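Local coordinates for protein alkaline phosphatase (PDB 7KWD) that probably hydrolyses phosphate monoesters as a homodimeric alkaline phosphatase, with two zinc ions and one magnesium ion in each active site, at residues 98-103 and 112-117; 144-149 and 160-165; 167-170 and 176-179. All coordinates share one frame; numbering follows the deposited sequence.

Interaction 1. Residues 98-103 and 112-117; sequences AGNAFS and GLAIHA
Asn-100, on helix 95-104, faces Ala-114 in the loop that follows the helix, their CA atoms 5.5 Å apart, the nearest pair of CA atoms across the two segments. Segment 98-103 is regular alpha-helix, whereas 112-117 has no regular structure; Ala-114 sits in a left-handed backbone conformation (phi 44°, psi 55°) between two extended residues, and the chain bends at this residue, whose N-H meets Asn-100. One carboxamide does nearly all the work. Asn-100 OD1 accepts the backbone N-H of Ala-114 at 2.8 Å from N, an almost straight bond (165° at the hydrogen), although the donor stands above the carbonyl plane of the amide. Beside it, Asn-100 ND2 gives a hydrogen to Gly-112 O over 2.9 Å; this bond is more bent, and the acceptor is tilted from the amide plane. The two bonds bracket Leu-113, whose side chain starts away from segment 98-103 and packs on Ser-96 and on Ala-150 of helix 147-153. With CG anti to its carbonyl carbon, Asn-100 extends from the helix to the loop backbone. Its ND2 also bonds Thr-108 OG1, while Ser-155 OG takes up the carbonyl of Ala-114. Using both ends of one amide fixes its rotation, because a flipped group would set NH2 against the N-H of Ala-114 and oxygen against the carbonyl of Gly-112. A buried, uncharged side chain thus satisfies two main-chain polar groups and pins the irregular loop to the helix that begins at Ser-95, the predicted phosphoserine nucleophile.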
loop_
_atom_site.group_PDB
_atom_site.type_symbol
_atom_site.label_atom_id
_atom_site.label_comp_id
_atom_site.label_asym_id
_atom_site.label_seq_id
_atom_site.Cartn_x
_atom_site.Cartn_y
_atom_site.Cartn_z
ATOM N N ALA A 98 -15.229 3.530 -9.687
ATOM C CA ALA A 98 -14.223 4.462 -9.188
ATOM C C ALA A 98 -14.291 5.766 -9.953
ATOM O O ALA A 98 -14.327 6.853 -9.368
ATOM C CB ALA A 98 -12.842 3.840 -9.303
ATOM N N GLY A 99 -14.364 5.673 -11.279
ATOM C CA GLY A 99 -14.499 6.871 -12.087
ATOM C C GLY A 99 -15.775 7.617 -11.774
ATOM O O GLY A 99 -15.784 8.849 -11.696
ATOM N N ASN A 100 -16.869 6.873 -11.580
ATOM C CA ASN A 100 -18.136 7.480 -11.192
ATOM C C ASN A 100 -18.012 8.270 -9.896
ATOM O O ASN A 100 -18.594 9.349 -9.760
ATOM C CB ASN A 100 -19.192 6.403 -11.011
ATOM C CG ASN A 100 -19.698 5.857 -12.315
ATOM O OD1 ASN A 100 -19.320 6.328 -13.379
ATOM N ND2 ASN A 100 -20.563 4.846 -12.235
ATOM N N ALA A 101 -17.289 7.728 -8.923
ATOM C CA ALA A 101 -17.105 8.440 -7.667
ATOM C C ALA A 101 -16.446 9.774 -7.935
ATOM O O ALA A 101 -16.871 10.811 -7.413
ATOM C CB ALA A 101 -16.269 7.599 -6.700
ATOM N N PHE A 102 -15.402 9.766 -8.776
ATOM C CA PHE A 102 -14.749 11.014 -9.148
ATOM C C PHE A 102 -15.704 11.953 -9.887
ATOM O O PHE A 102 -15.775 13.155 -9.592
ATOM C CB PHE A 102 -13.542 10.748 -10.048
ATOM C CG PHE A 102 -12.407 10.005 -9.397
ATOM C CD1 PHE A 102 -12.336 9.835 -8.028
ATOM C CD2 PHE A 102 -11.390 9.489 -10.181
ATOM C CE1 PHE A 102 -11.271 9.176 -7.450
ATOM C CE2 PHE A 102 -10.336 8.822 -9.607
ATOM C CZ PHE A 102 -10.270 8.667 -8.237
ATOM N N SER A 103 -16.396 11.428 -10.911
ATOM C CA SER A 103 -17.067 12.302 -11.871
ATOM C C SER A 103 -18.481 12.640 -11.451
ATOM O O SER A 103 -19.021 13.632 -11.929
ATOM C CB SER A 103 -17.116 11.672 -13.269
ATOM O OG SER A 103 -17.969 10.553 -13.247
ATOM N N GLY A 112 -21.567 0.034 -14.318
ATOM C CA GLY A 112 -22.109 1.074 -15.160
ATOM C C GLY A 112 -21.311 2.382 -15.126
ATOM O O GLY A 112 -20.562 2.666 -14.190
ATOM N N LEU A 113 -21.479 3.161 -16.188
ATOM C CA LEU A 113 -20.848 4.467 -16.353
ATOM C C LEU A 113 -21.855 5.559 -16.031
ATOM O O LEU A 113 -22.894 5.652 -16.686
ATOM C CB LEU A 113 -20.352 4.648 -17.788
ATOM C CG LEU A 113 -19.252 3.692 -18.231
ATOM C CD1 LEU A 113 -18.932 3.867 -19.721
ATOM C CD2 LEU A 113 -17.989 3.912 -17.387
ATOM N N ALA A 114 -21.540 6.394 -15.040
ATOM C CA ALA A 114 -22.410 7.511 -14.651
ATOM C C ALA A 114 -23.869 7.085 -14.582
ATOM O O ALA A 114 -24.762 7.682 -15.193
ATOM C CB ALA A 114 -22.265 8.686 -15.613
ATOM N N ILE A 115 -24.113 6.040 -13.787
ATOM C CA ILE A 115 -25.448 5.471 -13.673
ATOM C C ILE A 115 -25.486 4.594 -12.433
ATOM O O ILE A 115 -24.470 4.024 -12.024
ATOM C CB ILE A 115 -25.780 4.675 -14.962
ATOM C CG1 ILE A 115 -27.275 4.447 -15.132
ATOM C CG2 ILE A 115 -25.000 3.326 -14.941
ATOM C CD1 ILE A 115 -27.643 3.757 -16.472
ATOM N N HIS A 116 -26.678 4.461 -11.853
ATOM C CA HIS A 116 -26.876 3.587 -10.717
ATOM C C HIS A 116 -27.348 2.217 -11.178
ATOM O O HIS A 116 -27.795 2.047 -12.298
ATOM C CB HIS A 116 -27.887 4.193 -9.737
ATOM C CG HIS A 116 -27.269 5.159 -8.784
ATOM N ND1 HIS A 116 -26.085 4.891 -8.128
ATOM C CD2 HIS A 116 -27.654 6.391 -8.385
ATOM C CE1 HIS A 116 -25.760 5.926 -7.381
ATOM N NE2 HIS A 116 -26.704 6.844 -7.507
ATOM N N ALA A 117 -27.295 1.238 -10.275
ATOM C CA ALA A 117 -27.650 -0.126 -10.662
ATOM C C ALA A 117 -29.095 -0.246 -11.141
ATOM O O ALA A 117 -29.454 -1.255 -11.753
ATOM C CB ALA A 117 -27.439 -1.086 -9.489
#

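Interaction 2. Residues 144-149 and 160-165. With MG (magnesium ion), chain D.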
loop_
_atom_site.group_PDB
_atom_site.type_symbol
_atom_site.label_atom_id
_atom_site.label_comp_id
_atom_site.label_asym_id
_atom_site.label_seq_id
_atom_site.Cartn_x
_atom_site.Cartn_y
_atom_site.Cartn_z
ATOM N N VAL A 144 -9.946 4.534 -26.048
ATOM C CA VAL A 144 -10.361 5.875 -25.686
ATOM C C VAL A 144 -11.751 5.872 -25.072
ATOM O O VAL A 144 -12.105 6.801 -24.327
ATOM C CB VAL A 144 -10.252 6.762 -26.938
ATOM C CG1 VAL A 144 -11.388 6.423 -27.947
ATOM C CG2 VAL A 144 -10.286 8.206 -26.520
ATOM N N THR A 145 -12.532 4.827 -25.349
ATOM C CA THR A 145 -13.886 4.610 -24.864
ATOM C C THR A 145 -13.910 3.816 -23.545
ATOM O O THR A 145 -14.982 3.422 -23.067
ATOM C CB THR A 145 -14.665 3.839 -25.954
ATOM O OG1 THR A 145 -13.857 2.708 -26.324
ATOM C CG2 THR A 145 -14.907 4.655 -27.212
ATOM N N HIS A 146 -12.758 3.562 -22.952
ATOM C CA HIS A 146 -12.701 2.760 -21.739
ATOM C C HIS A 146 -13.311 3.512 -20.555
ATOM O O HIS A 146 -13.695 4.679 -20.642
ATOM C CB HIS A 146 -11.256 2.355 -21.475
ATOM C CG HIS A 146 -11.100 1.032 -20.800
ATOM N ND1 HIS A 146 -10.465 0.899 -19.583
ATOM C CD2 HIS A 146 -11.452 -0.225 -21.188
ATOM C CE1 HIS A 146 -10.452 -0.379 -19.237
ATOM N NE2 HIS A 146 -11.041 -1.082 -20.194
ATOM N N ALA A 147 -13.434 2.790 -19.439
ATOM C CA ALA A 147 -14.294 3.243 -18.348
ATOM C C ALA A 147 -13.837 4.568 -17.768
ATOM O O ALA A 147 -14.662 5.435 -17.468
ATOM C CB ALA A 147 -14.325 2.204 -17.239
ATOM N N THR A 148 -12.526 4.764 -17.609
ATOM C CA THR A 148 -12.081 5.926 -16.849
ATOM C C THR A 148 -12.372 7.212 -17.599
ATOM O O THR A 148 -12.984 8.126 -17.019
ATOM C CB THR A 148 -10.599 5.778 -16.505
ATOM O OG1 THR A 148 -10.418 4.618 -15.683
ATOM C CG2 THR A 148 -10.135 7.004 -15.765
ATOM N N PRO A 149 -11.991 7.362 -18.860
ATOM C CA PRO A 149 -12.407 8.564 -19.605
ATOM C C PRO A 149 -13.900 8.633 -19.787
ATOM O O PRO A 149 -14.509 9.714 -19.635
ATOM C CB PRO A 149 -11.671 8.422 -20.959
ATOM C CG PRO A 149 -11.255 6.992 -21.040
ATOM C CD PRO A 149 -11.047 6.524 -19.610
ATOM N N ASN A 160 -18.771 -2.008 -21.040
ATOM C CA ASN A 160 -18.148 -2.752 -22.129
ATOM C C ASN A 160 -18.779 -2.485 -23.490
ATOM O O ASN A 160 -18.236 -2.937 -24.510
ATOM C CB ASN A 160 -18.192 -4.242 -21.771
ATOM C CG ASN A 160 -17.260 -4.584 -20.623
ATOM O OD1 ASN A 160 -16.135 -4.090 -20.549
ATOM N ND2 ASN A 160 -17.742 -5.400 -19.707
ATOM N N ALA A 161 -19.867 -1.727 -23.547
ATOM C CA ALA A 161 -20.515 -1.413 -24.815
ATOM C C ALA A 161 -19.772 -0.279 -25.519
ATOM O O ALA A 161 -20.299 0.798 -25.791
ATOM C CB ALA A 161 -21.976 -1.070 -24.565
ATOM N N GLU A 162 -18.494 -0.530 -25.795
ATOM C CA GLU A 162 -17.649 0.564 -26.274
ATOM C C GLU A 162 -17.961 0.956 -27.697
ATOM O O GLU A 162 -17.676 2.101 -28.088
ATOM C CB GLU A 162 -16.177 0.174 -26.147
ATOM C CG GLU A 162 -15.768 0.028 -24.667
ATOM C CD GLU A 162 -14.277 -0.260 -24.489
ATOM O OE1 GLU A 162 -13.948 -1.412 -24.113
ATOM O OE2 GLU A 162 -13.464 0.666 -24.754
ATOM N N GLU A 163 -18.551 0.055 -28.492
ATOM C CA GLU A 163 -18.993 0.445 -29.826
ATOM C C GLU A 163 -20.055 1.531 -29.725
ATOM O O GLU A 163 -20.014 2.542 -30.440
ATOM C CB GLU A 163 -19.502 -0.791 -30.580
ATOM C CG GLU A 163 -19.434 -0.632 -32.084
ATOM C CD GLU A 163 -19.763 -1.894 -32.881
ATOM O OE1 GLU A 163 -20.747 -1.821 -33.670
ATOM O OE2 GLU A 163 -19.037 -2.909 -32.727
ATOM N N ARG A 164 -20.978 1.372 -28.789
ATOM C CA ARG A 164 -21.991 2.397 -28.555
ATOM C C ARG A 164 -21.384 3.647 -27.920
ATOM O O ARG A 164 -21.741 4.774 -28.292
ATOM C CB ARG A 164 -23.088 1.800 -27.662
ATOM C CG ARG A 164 -24.139 2.788 -27.122
ATOM C CD ARG A 164 -24.856 3.580 -28.233
ATOM N NE ARG A 164 -25.722 4.592 -27.637
ATOM C CZ ARG A 164 -25.933 5.819 -28.119
ATOM N NH1 ARG A 164 -25.352 6.220 -29.245
ATOM N NH2 ARG A 164 -26.732 6.648 -27.448
ATOM N N ILE A 165 -20.470 3.465 -26.957
ATOM C CA ILE A 165 -19.820 4.598 -26.300
ATOM C C ILE A 165 -19.125 5.498 -27.330
ATOM O O ILE A 165 -19.186 6.722 -27.242
ATOM C CB ILE A 165 -18.847 4.069 -25.225
ATOM C CG1 ILE A 165 -19.634 3.441 -24.056
ATOM C CG2 ILE A 165 -17.967 5.194 -24.660
ATOM C CD1 ILE A 165 -18.754 2.619 -23.106
HETATM MG MG MG D . -8.912 3.031 -16.599
HETATM O O HOH W 1 -9.807 3.461 -18.475
HETATM O O HOH W 2 -10.267 1.630 -16.460
HETATM O O HOH W 3 -7.388 1.336 -17.062
#
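Glu-162 OE2 is gripped by two threonine hydroxyls: Thr-145 OG1 donates to it across the contact at 2.6 Å, and Thr-143 OG1, just ahead of segment 144-149, is hydrogen-bonded to it as well. Thr-145 approaches on the anti side of the carboxylate, 19° out of its plane. Its chi1 of 50° places OG1 between the backbone N and the carbonyl carbon, where it also lies against Glu-162 CB. The apolar side of the same threonine rests on helix 162-172, with CB 3.8 Å from Ile-165 CG2. The other carboxylate oxygen, Glu-162 OE1, lies at the edge of the His-146 ring, 4.0 Å from CD2; ring and carboxylate planes are 59° apart. His-146 is the N-cap residue of helix 147-153, and elsewhere on the ring, ND1 is hydrogen-bonded to a water lying in the ring plane, 2.9 Å away. That water accepts from Thr-148 N and binds magnesium at 2.1 Å, so His-146, a predicted magnesium ligand, meets the ion here through water, its ND1 being 4.0 Å from it. Thr-148 OG1 coordinates the ion directly, 2.4 Å away. Three waters, Thr-148, Asp-47 and Glu-270 make up its six ligands. The Thr-145/Glu-162 pair adjoins the histidine that faces the metal's water. A threonine, an aspartate, a glutamate and waters around magnesium form the metal site characteristic of the alkaline phosphatase family.

Interaction 3. Residues 167-170 and 176-179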
loop_
_atom_site.group_PDB
_atom_site.type_symbol
_atom_site.label_atom_id
_atom_site.label_comp_id
_atom_site.label_asym_id
_atom_site.label_seq_id
_atom_site.Cartn_x
_atom_site.Cartn_y
_atom_site.Cartn_z
ATOM N N GLU A 167 -20.108 6.082 -30.275
ATOM C CA GLU A 167 -21.155 6.916 -30.837
ATOM C C GLU A 167 -21.512 8.033 -29.865
ATOM O O GLU A 167 -21.729 9.187 -30.262
ATOM C CB GLU A 167 -22.410 6.073 -31.151
ATOM C CG GLU A 167 -22.272 4.938 -32.173
ATOM C CD GLU A 167 -23.485 3.995 -32.131
ATOM O OE1 GLU A 167 -24.608 4.495 -32.034
ATOM O OE2 GLU A 167 -23.323 2.764 -32.144
ATOM N N GLN A 168 -21.606 7.697 -28.580
ATOM C CA GLN A 168 -21.895 8.715 -27.570
ATOM C C GLN A 168 -20.813 9.793 -27.539
ATOM O O GLN A 168 -21.107 10.964 -27.289
ATOM C CB GLN A 168 -22.039 8.039 -26.214
ATOM C CG GLN A 168 -23.288 7.162 -26.094
ATOM C CD GLN A 168 -23.343 6.466 -24.752
ATOM O OE1 GLN A 168 -22.803 5.372 -24.595
ATOM N NE2 GLN A 168 -23.992 7.099 -23.777
ATOM N N TYR A 169 -19.549 9.409 -27.782
ATOM C CA TYR A 169 -18.463 10.389 -27.842
ATOM C C TYR A 169 -18.671 11.387 -28.973
ATOM O O TYR A 169 -18.444 12.604 -28.805
ATOM C CB TYR A 169 -17.132 9.665 -28.040
ATOM C CG TYR A 169 -16.489 9.122 -26.802
ATOM C CD1 TYR A 169 -17.185 9.029 -25.590
ATOM C CD2 TYR A 169 -15.166 8.751 -26.824
ATOM C CE1 TYR A 169 -16.550 8.549 -24.454
ATOM C CE2 TYR A 169 -14.530 8.269 -25.704
ATOM C CZ TYR A 169 -15.225 8.166 -24.519
ATOM O OH TYR A 169 -14.549 7.677 -23.408
ATOM N N LEU A 170 -19.083 10.893 -30.149
ATOM C CA LEU A 170 -19.376 11.792 -31.261
ATOM C C LEU A 170 -20.461 12.793 -30.882
ATOM O O LEU A 170 -20.350 13.981 -31.182
ATOM C CB LEU A 170 -19.799 10.977 -32.484
ATOM C CG LEU A 170 -20.202 11.739 -33.750
ATOM C CD1 LEU A 170 -19.055 12.612 -34.291
ATOM C CD2 LEU A 170 -20.688 10.756 -34.836
ATOM N N VAL A 176 -11.057 17.044 -27.800
ATOM C CA VAL A 176 -9.932 16.141 -28.011
ATOM C C VAL A 176 -10.264 14.761 -27.437
ATOM O O VAL A 176 -10.599 14.636 -26.258
ATOM C CB VAL A 176 -8.624 16.643 -27.350
ATOM C CG1 VAL A 176 -7.506 15.592 -27.498
ATOM C CG2 VAL A 176 -8.191 17.979 -27.919
ATOM N N TYR A 177 -10.071 13.725 -28.246
ATOM C CA TYR A 177 -10.157 12.331 -27.842
ATOM C C TYR A 177 -8.920 11.623 -28.381
ATOM O O TYR A 177 -8.750 11.542 -29.599
ATOM C CB TYR A 177 -11.383 11.636 -28.438
ATOM C CG TYR A 177 -12.750 12.100 -28.031
ATOM C CD1 TYR A 177 -13.273 11.772 -26.784
ATOM C CD2 TYR A 177 -13.558 12.780 -28.925
ATOM C CE1 TYR A 177 -14.556 12.149 -26.430
ATOM C CE2 TYR A 177 -14.830 13.184 -28.576
ATOM C CZ TYR A 177 -15.331 12.857 -27.333
ATOM O OH TYR A 177 -16.598 13.241 -26.984
ATOM N N LEU A 178 -8.092 11.067 -27.498
ATOM C CA LEU A 178 -6.870 10.391 -27.906
ATOM C C LEU A 178 -6.692 9.125 -27.099
ATOM O O LEU A 178 -6.759 9.160 -25.869
ATOM C CB LEU A 178 -5.642 11.267 -27.706
ATOM C CG LEU A 178 -5.558 12.557 -28.487
ATOM C CD1 LEU A 178 -4.419 13.387 -27.962
ATOM C CD2 LEU A 178 -5.406 12.287 -29.987
ATOM N N GLY A 179 -6.442 8.022 -27.789
ATOM C CA GLY A 179 -6.208 6.747 -27.127
ATOM C C GLY A 179 -6.231 5.607 -28.131
ATOM O O GLY A 179 -5.962 5.808 -29.321
#
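Tyr-169 of helix 162-172 and Tyr-177 of strand 176-178 carry this contact ring against ring, and here the packing is tight. The planes are nearly parallel, 9° apart, but slid past each other: an offset (parallel-displaced) pair with centroids 4.7 Å apart and little overlap. Tyr-177 CE1 lies over one face of the Tyr-169 ring, towards its rim, 3.5 Å from Tyr-169 CD2. The slide brings Tyr-169 CB over the Tyr-177 ring as an off-centre CH-pi contact, 4.2 Å from the centroid. Both side chains leave their backbones with CG anti to the carbonyl carbon; in Tyr-177 (chi1 -65°) this sends the ring from strand to helix, so that its hydroxyl ends at the helix backbone. Its stronger partner is Ala-174 N; the bond from Tyr-177 OH to Tyr-169 O, 2.7 Å, is weak in geometry. The looser side belongs to Glu-167, Gln-168 and Leu-170, partly exposed and without contact to the strand segment. Gln-168 reaches instead to Ser-155 and Asn-156, Glu-167 forms a salt bridge with Arg-190, and Leu-170 packs on helix 196-202. At the far end of Tyr-169, OH is hydrogen-bonded to Val-144 O and the ring lies against Pro-149, Ala-150 and Val-153 of helix 147-153. Each phenol thus has an aromatic partner for its ring and a main-chain oxygen for its hydroxyl. Because Tyr-177 OH meets both a carbonyl and an N-H, it joins the helix to the turn leading into the strand, and the buried hydroxyl has polar partners on both counts.

Overall arrangement
Following the chain from its N terminus, interaction 1 closes a short loop after helix 95-104, interaction 2 then joins the loop before helix 147-153 to the start of helix 162-172, and interaction 3 folds that helix back on strand 176-178. The three lie in series; none encloses or crosses another. Interactions 1 and 2 meet where Leu-113 CD1 packs on Ile-165 CD1, at 3.6 Å. Interactions 2 and 3 share helix 162-172, their centres about 9 Å apart, whereas 1 and 3 do not touch. Together they link helix 95-104, which starts at the predicted nucleophile, the start of helix 147-153, which carries a magnesium ligand, and strand 176-178, between its parallel neighbours 135-140 and 222-225.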